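Long-range contacts in PlyP35 (Listeria phage P35, PDB 6S3Y), which probably binds the Listeria cell wall as the C-terminal targeting module of a phage endolysin, built from two SH3-like regions: residues 13-18 against 28-33; 61-66 against 85-90. All blocks are in the same frame, centred on the assembly; numbering follows the deposited sequence.

Contact 1: 13-18 against 28-33; sequences VGYFQD and VRQWKH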
loop_
_atom_site.group_PDB
_atom_site.type_symbol
_atom_site.label_atom_id
_atom_site.label_comp_id
_atom_site.label_asym_id
_atom_site.label_seq_id
_atom_site.Cartn_x
_atom_site.Cartn_y
_atom_site.Cartn_z
ATOM N N VAL A 13 -7.054 -1.857 3.348
ATOM C CA VAL A 13 -6.286 -0.754 4.022
ATOM C C VAL A 13 -5.513 0.094 3.002
ATOM O O VAL A 13 -5.235 -0.390 1.854
ATOM C CB VAL A 13 -5.327 -1.315 5.084
ATOM C CG1 VAL A 13 -6.067 -2.191 6.096
ATOM C CG2 VAL A 13 -4.160 -2.079 4.447
ATOM N N GLY A 14 -5.199 1.323 3.408
ATOM C CA GLY A 14 -4.112 2.154 2.842
ATOM C C GLY A 14 -2.865 2.030 3.689
ATOM O O GLY A 14 -2.966 1.775 4.908
ATOM N N TYR A 15 -1.699 2.241 3.084
ATOM C CA TYR A 15 -0.395 1.917 3.704
ATOM C C TYR A 15 0.287 3.223 4.123
ATOM O O TYR A 15 0.717 3.982 3.253
ATOM C CB TYR A 15 0.411 1.052 2.729
ATOM C CG TYR A 15 -0.320 -0.218 2.409
ATOM C CD1 TYR A 15 -0.249 -1.314 3.251
ATOM C CD2 TYR A 15 -1.161 -0.279 1.312
ATOM C CE1 TYR A 15 -0.978 -2.457 2.982
ATOM C CE2 TYR A 15 -1.894 -1.427 1.033
ATOM C CZ TYR A 15 -1.799 -2.516 1.875
ATOM O OH TYR A 15 -2.536 -3.642 1.631
ATOM N N PHE A 16 0.325 3.477 5.425
ATOM C CA PHE A 16 1.030 4.638 6.029
ATOM C C PHE A 16 2.396 4.136 6.485
ATOM O O PHE A 16 2.494 3.529 7.573
ATOM C CB PHE A 16 0.164 5.230 7.138
ATOM C CG PHE A 16 0.604 6.537 7.738
ATOM C CD1 PHE A 16 0.683 7.691 6.967
ATOM C CD2 PHE A 16 0.876 6.622 9.089
ATOM C CE1 PHE A 16 1.013 8.903 7.550
ATOM C CE2 PHE A 16 1.218 7.836 9.673
ATOM C CZ PHE A 16 1.279 8.965 8.897
ATOM N N GLN A 17 3.396 4.275 5.620
ATOM C CA GLN A 17 4.726 3.618 5.778
ATOM C C GLN A 17 5.689 4.559 6.496
ATOM O O GLN A 17 5.443 5.782 6.485
ATOM C CB GLN A 17 5.270 3.209 4.393
ATOM C CG GLN A 17 4.385 2.239 3.613
ATOM C CD GLN A 17 4.155 0.929 4.344
ATOM O OE1 GLN A 17 3.098 0.708 4.955
ATOM N NE2 GLN A 17 5.158 0.064 4.307
ATOM N N ASP A 18 6.766 4.027 7.079
ATOM C CA ASP A 18 7.765 4.848 7.814
ATOM C C ASP A 18 8.642 5.620 6.821
ATOM O O ASP A 18 9.395 6.494 7.280
ATOM C CB ASP A 18 8.573 4.001 8.800
ATOM C CG ASP A 18 9.414 2.894 8.186
ATOM O OD1 ASP A 18 9.247 2.593 6.998
ATOM O OD2 ASP A 18 10.227 2.320 8.925
ATOM N N VAL A 28 3.587 2.150 9.584
ATOM C CA VAL A 28 3.258 2.903 10.833
ATOM C C VAL A 28 1.769 2.681 11.129
ATOM O O VAL A 28 1.435 2.436 12.288
ATOM C CB VAL A 28 3.613 4.388 10.670
ATOM C CG1 VAL A 28 3.148 5.195 11.857
ATOM C CG2 VAL A 28 5.105 4.568 10.457
ATOM N N ARG A 29 0.919 2.764 10.110
ATOM C CA ARG A 29 -0.519 2.405 10.186
ATOM C C ARG A 29 -0.918 1.676 8.898
ATOM O O ARG A 29 -0.428 2.050 7.820
ATOM C CB ARG A 29 -1.434 3.630 10.320
ATOM C CG ARG A 29 -1.270 4.389 11.622
ATOM C CD ARG A 29 -1.831 3.692 12.828
ATOM N NE ARG A 29 -1.747 4.529 14.025
ATOM C CZ ARG A 29 -0.724 4.547 14.868
ATOM N NH1 ARG A 29 0.335 3.791 14.665
ATOM N NH2 ARG A 29 -0.742 5.300 15.948
ATOM N N GLN A 30 -1.817 0.706 9.018
ATOM C CA GLN A 30 -2.614 0.162 7.913
ATOM C C GLN A 30 -4.037 0.613 8.185
ATOM O O GLN A 30 -4.752 -0.065 8.930
ATOM C CB GLN A 30 -2.351 -1.343 7.811
ATOM C CG GLN A 30 -0.987 -1.630 7.202
ATOM C CD GLN A 30 -0.699 -3.087 6.970
ATOM O OE1 GLN A 30 -1.567 -3.938 7.111
ATOM N NE2 GLN A 30 0.557 -3.380 6.654
ATOM N N TRP A 31 -4.397 1.761 7.631
ATOM C CA TRP A 31 -5.677 2.435 7.903
ATOM C C TRP A 31 -6.778 1.778 7.067
ATOM O O TRP A 31 -6.682 1.797 5.820
ATOM C CB TRP A 31 -5.583 3.927 7.582
ATOM C CG TRP A 31 -4.919 4.790 8.615
ATOM C CD1 TRP A 31 -5.051 4.753 9.974
ATOM C CD2 TRP A 31 -4.075 5.924 8.335
ATOM N NE1 TRP A 31 -4.323 5.758 10.552
ATOM C CE2 TRP A 31 -3.736 6.508 9.569
ATOM C CE3 TRP A 31 -3.592 6.503 7.154
ATOM C CZ2 TRP A 31 -2.923 7.631 9.659
ATOM C CZ3 TRP A 31 -2.805 7.625 7.238
ATOM C CH2 TRP A 31 -2.481 8.180 8.473
ATOM N N LYS A 32 -7.834 1.317 7.737
ATOM C CA LYS A 32 -9.044 0.765 7.081
ATOM C C LYS A 32 -9.592 1.787 6.083
ATOM O O LYS A 32 -9.583 3.011 6.384
ATOM C CB LYS A 32 -10.084 0.410 8.151
ATOM C CG LYS A 32 -11.231 -0.444 7.641
ATOM C CD LYS A 32 -12.177 -0.875 8.747
ATOM C CE LYS A 32 -12.743 0.293 9.535
ATOM N NZ LYS A 32 -13.679 -0.144 10.599
ATOM N N HIS A 33 -10.100 1.294 4.949
ATOM C CA HIS A 33 -10.871 2.086 3.954
ATOM C C HIS A 33 -11.807 3.032 4.710
ATOM O O HIS A 33 -12.463 2.552 5.631
ATOM C CB HIS A 33 -11.647 1.166 3.005
ATOM C CG HIS A 33 -12.212 1.879 1.819
ATOM N ND1 HIS A 33 -13.562 2.105 1.622
ATOM C CD2 HIS A 33 -11.577 2.490 0.796
ATOM C CE1 HIS A 33 -13.726 2.694 0.442
ATOM N NE2 HIS A 33 -12.523 2.984 -0.059
#

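Contact 2: 61-66 against 85-90; sequences YIYHSM and HAFCWD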
loop_
_atom_site.group_PDB
_atom_site.type_symbol
_atom_site.label_atom_id
_atom_site.label_comp_id
_atom_site.label_asym_id
_atom_site.label_seq_id
_atom_site.Cartn_x
_atom_site.Cartn_y
_atom_site.Cartn_z
ATOM N N TYR A 61 4.114 8.088 5.771
ATOM C CA TYR A 61 3.973 8.523 4.372
ATOM C C TYR A 61 2.946 7.613 3.698
ATOM O O TYR A 61 3.054 6.389 3.830
ATOM C CB TYR A 61 5.332 8.430 3.664
ATOM C CG TYR A 61 6.405 9.271 4.306
ATOM C CD1 TYR A 61 7.165 8.783 5.355
ATOM C CD2 TYR A 61 6.632 10.561 3.879
ATOM C CE1 TYR A 61 8.133 9.573 5.979
ATOM C CE2 TYR A 61 7.603 11.359 4.464
ATOM C CZ TYR A 61 8.351 10.862 5.527
ATOM O OH TYR A 61 9.296 11.609 6.161
ATOM N N ILE A 62 2.037 8.197 2.930
ATOM C CA ILE A 62 1.013 7.403 2.226
ATOM C C ILE A 62 0.881 7.909 0.796
ATOM O O ILE A 62 0.892 9.131 0.561
ATOM C CB ILE A 62 -0.319 7.400 3.020
ATOM C CG1 ILE A 62 -1.342 6.491 2.341
ATOM C CG2 ILE A 62 -0.853 8.801 3.228
ATOM C CD1 ILE A 62 -2.463 6.040 3.263
ATOM N N TYR A 63 0.764 6.976 -0.139
ATOM C CA TYR A 63 0.758 7.270 -1.589
ATOM C C TYR A 63 -0.514 8.013 -1.950
ATOM O O TYR A 63 -1.556 7.741 -1.340
ATOM C CB TYR A 63 0.957 5.947 -2.317
ATOM C CG TYR A 63 1.215 6.062 -3.793
ATOM C CD1 TYR A 63 2.503 6.210 -4.279
ATOM C CD2 TYR A 63 0.178 5.974 -4.703
ATOM C CE1 TYR A 63 2.765 6.243 -5.644
ATOM C CE2 TYR A 63 0.419 6.001 -6.065
ATOM C CZ TYR A 63 1.718 6.129 -6.536
ATOM O OH TYR A 63 1.940 6.187 -7.872
ATOM N N HIS A 64 -0.443 8.936 -2.898
ATOM C CA HIS A 64 -1.479 9.978 -3.145
ATOM C C HIS A 64 -2.823 9.330 -3.488
ATOM O O HIS A 64 -3.859 9.880 -3.070
ATOM C CB HIS A 64 -1.019 10.951 -4.227
ATOM C CG HIS A 64 -1.075 10.402 -5.602
ATOM N ND1 HIS A 64 -0.183 9.437 -6.088
ATOM C CD2 HIS A 64 -1.940 10.652 -6.587
ATOM C CE1 HIS A 64 -0.496 9.143 -7.327
ATOM N NE2 HIS A 64 -1.560 9.877 -7.661
ATOM N N SER A 65 -2.828 8.195 -4.200
ATOM C CA SER A 65 -4.102 7.554 -4.642
ATOM C C SER A 65 -4.799 6.857 -3.479
ATOM O O SER A 65 -5.931 6.440 -3.607
ATOM C CB SER A 65 -3.868 6.658 -5.820
ATOM O OG SER A 65 -2.998 5.585 -5.488
HETATM N N MSE A 66 -4.139 6.727 -2.313
HETATM C CA MSE A 66 -4.766 6.146 -1.133
HETATM C C MSE A 66 -5.347 7.206 -0.182
HETATM O O MSE A 66 -5.821 6.861 0.905
HETATM C CB MSE A 66 -3.777 5.253 -0.397
HETATM C CG MSE A 66 -3.239 4.162 -1.264
HETATM SE SE MSE A 66 -1.757 3.288 -0.423
HETATM C CE MSE A 66 -1.324 1.965 -1.801
ATOM N N HIS A 85 -6.304 0.429 -1.347
ATOM C CA HIS A 85 -5.934 -0.378 -2.551
ATOM C C HIS A 85 -4.478 -0.786 -2.397
ATOM O O HIS A 85 -3.783 -0.232 -1.513
ATOM C CB HIS A 85 -6.188 0.371 -3.867
ATOM C CG HIS A 85 -5.127 1.349 -4.256
ATOM N ND1 HIS A 85 -5.311 2.717 -4.130
ATOM C CD2 HIS A 85 -3.868 1.183 -4.753
ATOM C CE1 HIS A 85 -4.239 3.350 -4.570
ATOM N NE2 HIS A 85 -3.344 2.435 -4.939
ATOM N N ALA A 86 -4.038 -1.741 -3.188
ATOM C CA ALA A 86 -2.635 -2.195 -3.181
ATOM C C ALA A 86 -2.062 -2.015 -4.585
ATOM O O ALA A 86 -2.734 -1.400 -5.467
ATOM C CB ALA A 86 -2.582 -3.614 -2.686
ATOM N N PHE A 87 -0.874 -2.547 -4.820
ATOM C CA PHE A 87 -0.173 -2.485 -6.114
ATOM C C PHE A 87 0.509 -3.826 -6.340
ATOM O O PHE A 87 0.866 -4.489 -5.336
ATOM C CB PHE A 87 0.893 -1.401 -6.126
ATOM C CG PHE A 87 0.414 0.013 -6.333
ATOM C CD1 PHE A 87 -0.340 0.352 -7.438
ATOM C CD2 PHE A 87 0.783 1.012 -5.445
ATOM C CE1 PHE A 87 -0.730 1.660 -7.652
ATOM C CE2 PHE A 87 0.395 2.327 -5.668
ATOM C CZ PHE A 87 -0.371 2.654 -6.762
ATOM N N CYS A 88 0.741 -4.182 -7.611
ATOM C CA CYS A 88 1.831 -5.124 -7.976
ATOM C C CYS A 88 2.683 -4.470 -9.057
ATOM O O CYS A 88 2.175 -3.578 -9.819
ATOM C CB CYS A 88 1.298 -6.487 -8.393
ATOM S SG CYS A 88 0.102 -6.401 -9.747
ATOM N N TRP A 89 3.955 -4.863 -9.116
ATOM C CA TRP A 89 4.952 -4.208 -9.991
ATOM C C TRP A 89 5.620 -5.251 -10.890
ATOM O O TRP A 89 5.831 -6.383 -10.427
ATOM C CB TRP A 89 6.003 -3.518 -9.122
ATOM C CG TRP A 89 5.532 -2.302 -8.366
ATOM C CD1 TRP A 89 5.666 -1.006 -8.735
ATOM C CD2 TRP A 89 4.960 -2.287 -7.041
ATOM N NE1 TRP A 89 5.208 -0.183 -7.750
ATOM C CE2 TRP A 89 4.768 -0.937 -6.699
ATOM C CE3 TRP A 89 4.596 -3.276 -6.113
ATOM C CZ2 TRP A 89 4.221 -0.540 -5.478
ATOM C CZ3 TRP A 89 4.061 -2.886 -4.903
ATOM C CH2 TRP A 89 3.881 -1.543 -4.589
ATOM N N ASP A 90 6.051 -4.833 -12.075
ATOM C CA ASP A 90 6.717 -5.778 -13.011
ATOM C C ASP A 90 8.181 -5.926 -12.637
ATOM O O ASP A 90 8.865 -6.652 -13.324
ATOM C CB ASP A 90 6.534 -5.365 -14.451
ATOM C CG ASP A 90 7.335 -4.182 -14.919
ATOM O OD1 ASP A 90 7.807 -3.393 -14.076
ATOM O OD2 ASP A 90 7.419 -4.047 -16.139
#

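Contact 1: 13-18 against 28-33
The pairing of Gly14 with Trp31 and of Phe16 with Arg29 makes this an antiparallel beta-hairpin contact, joining strands 6-17 and 27-32 in the first SH3-like region; the N-to-C directions of the two strands are 153° apart, close to antiparallel. Gly14 N donates to Trp31 O at 2.9 Å, and Trp31 N returns a bond to Gly14 O. Further along, Phe16 N meets Arg29 O at 2.9 Å. At the far end the regular ladder is interrupted by a classic beta bulge, since Val28 and Arg29 both face Phe16. Their amides share one acceptor: Val28 N lies 2.7 Å from Phe16 O, whereas Arg29 N lies 3.1 Å from that oxygen and approaches on a lone pair.

One sheet face carries Phe16, Arg29 and Trp31. A chi1 of -171° turns the Phe16 ring away from its own amide and lays it over the six-membered ring of Trp31 in an offset stack, the centroids 4.3 Å apart and the planes inclined by 28°. Trp31 CH2 sits over the centre of the phenyl ring, while Phe16 CB and Arg29 CB both lie over the indole, toward its rim. Ile62 of strand 56-63 packs on both aromatic residues. On the other face the extended chain of Gln30 passes the Tyr15 ring, Gln30 CG standing 4.0 Å from Tyr15 CD1; Gln30 NE2 bonds to Ser27 and Gln30 OE1 to Lys11.

The chemistry is therefore divided: backbone bonds set the pairing, two amides converging on Phe16 O are the bonding signature of the bulge, and the aromatic stack supplies apolar packing on one face.

Contact 2: 61-66 against 85-90
Tyr63 and Phe87 meet in a T-shaped (edge-to-face) aromatic pair where the 3-10 turn 64-66, between strands 56-63 and 67-72, faces strand 78-89. A short 3-10 turn ahead of a closing strand is consistent with the SH3-like fold, and here Met66 N closes it on Tyr63 O.

The tight part is aromatic. Phe87 directs its CE2 and CZ edge at one face of Tyr63, with centroids 5.2 Å apart and planes at 86°. The closest atoms, Phe87 CZ and Tyr63 CE2, are separated by 3.5 Å. Tyr63 reaches this position with its ring swung to the side of its own carbonyl carbon (chi1 -170°), and His64 ND1 lies over the opposite face, toward the rim, 3.5 Å above the Tyr63 ring plane. Phe99 of strand 99-103 meets the Phe87 ring edge-to-face and also touches Tyr63, extending the aromatic cluster.

The backbones, by contrast, stand well apart: even the nearest alpha carbons, Met66 CA and His85 CA, are 6.8 Å from each other, and no clear hydrogen bond links the two segments. Ser65 is the partly exposed member, its OG 4.1 Å from Phe87 CZ, while its carbonyl oxygen accepts a bond from Asn83 ND2. The contact thus rests on buried side chains bridging two separated segments of the backbone. Selenomethionine Met66 does this with a side chain extended beyond CG: its terminal methyl lies over one face of the His85 ring, Met66 CE 4.1 Å from the ring centroid, and within 3.3 Å of the backbone oxygen His85 O.

The centres of the two contacts lie 11 Å apart, and along the chain contact 1 closes before contact 2 opens. Contact 1 lies within the first SH3-like region; contact 2 takes one segment from that region and one from the second. They are joined directly: Gln17 O and Tyr61 N, 2.8 Å apart, form a probable hydrogen bond between strands 6-17 and 56-63, while Tyr15 CE2 packs 3.4 Å from His85 O of strand 78-89. Residues 13-18 therefore touch both halves of contact 2. The hairpin of contact 1 thus packs directly against contact 2, where the two SH3-like regions meet.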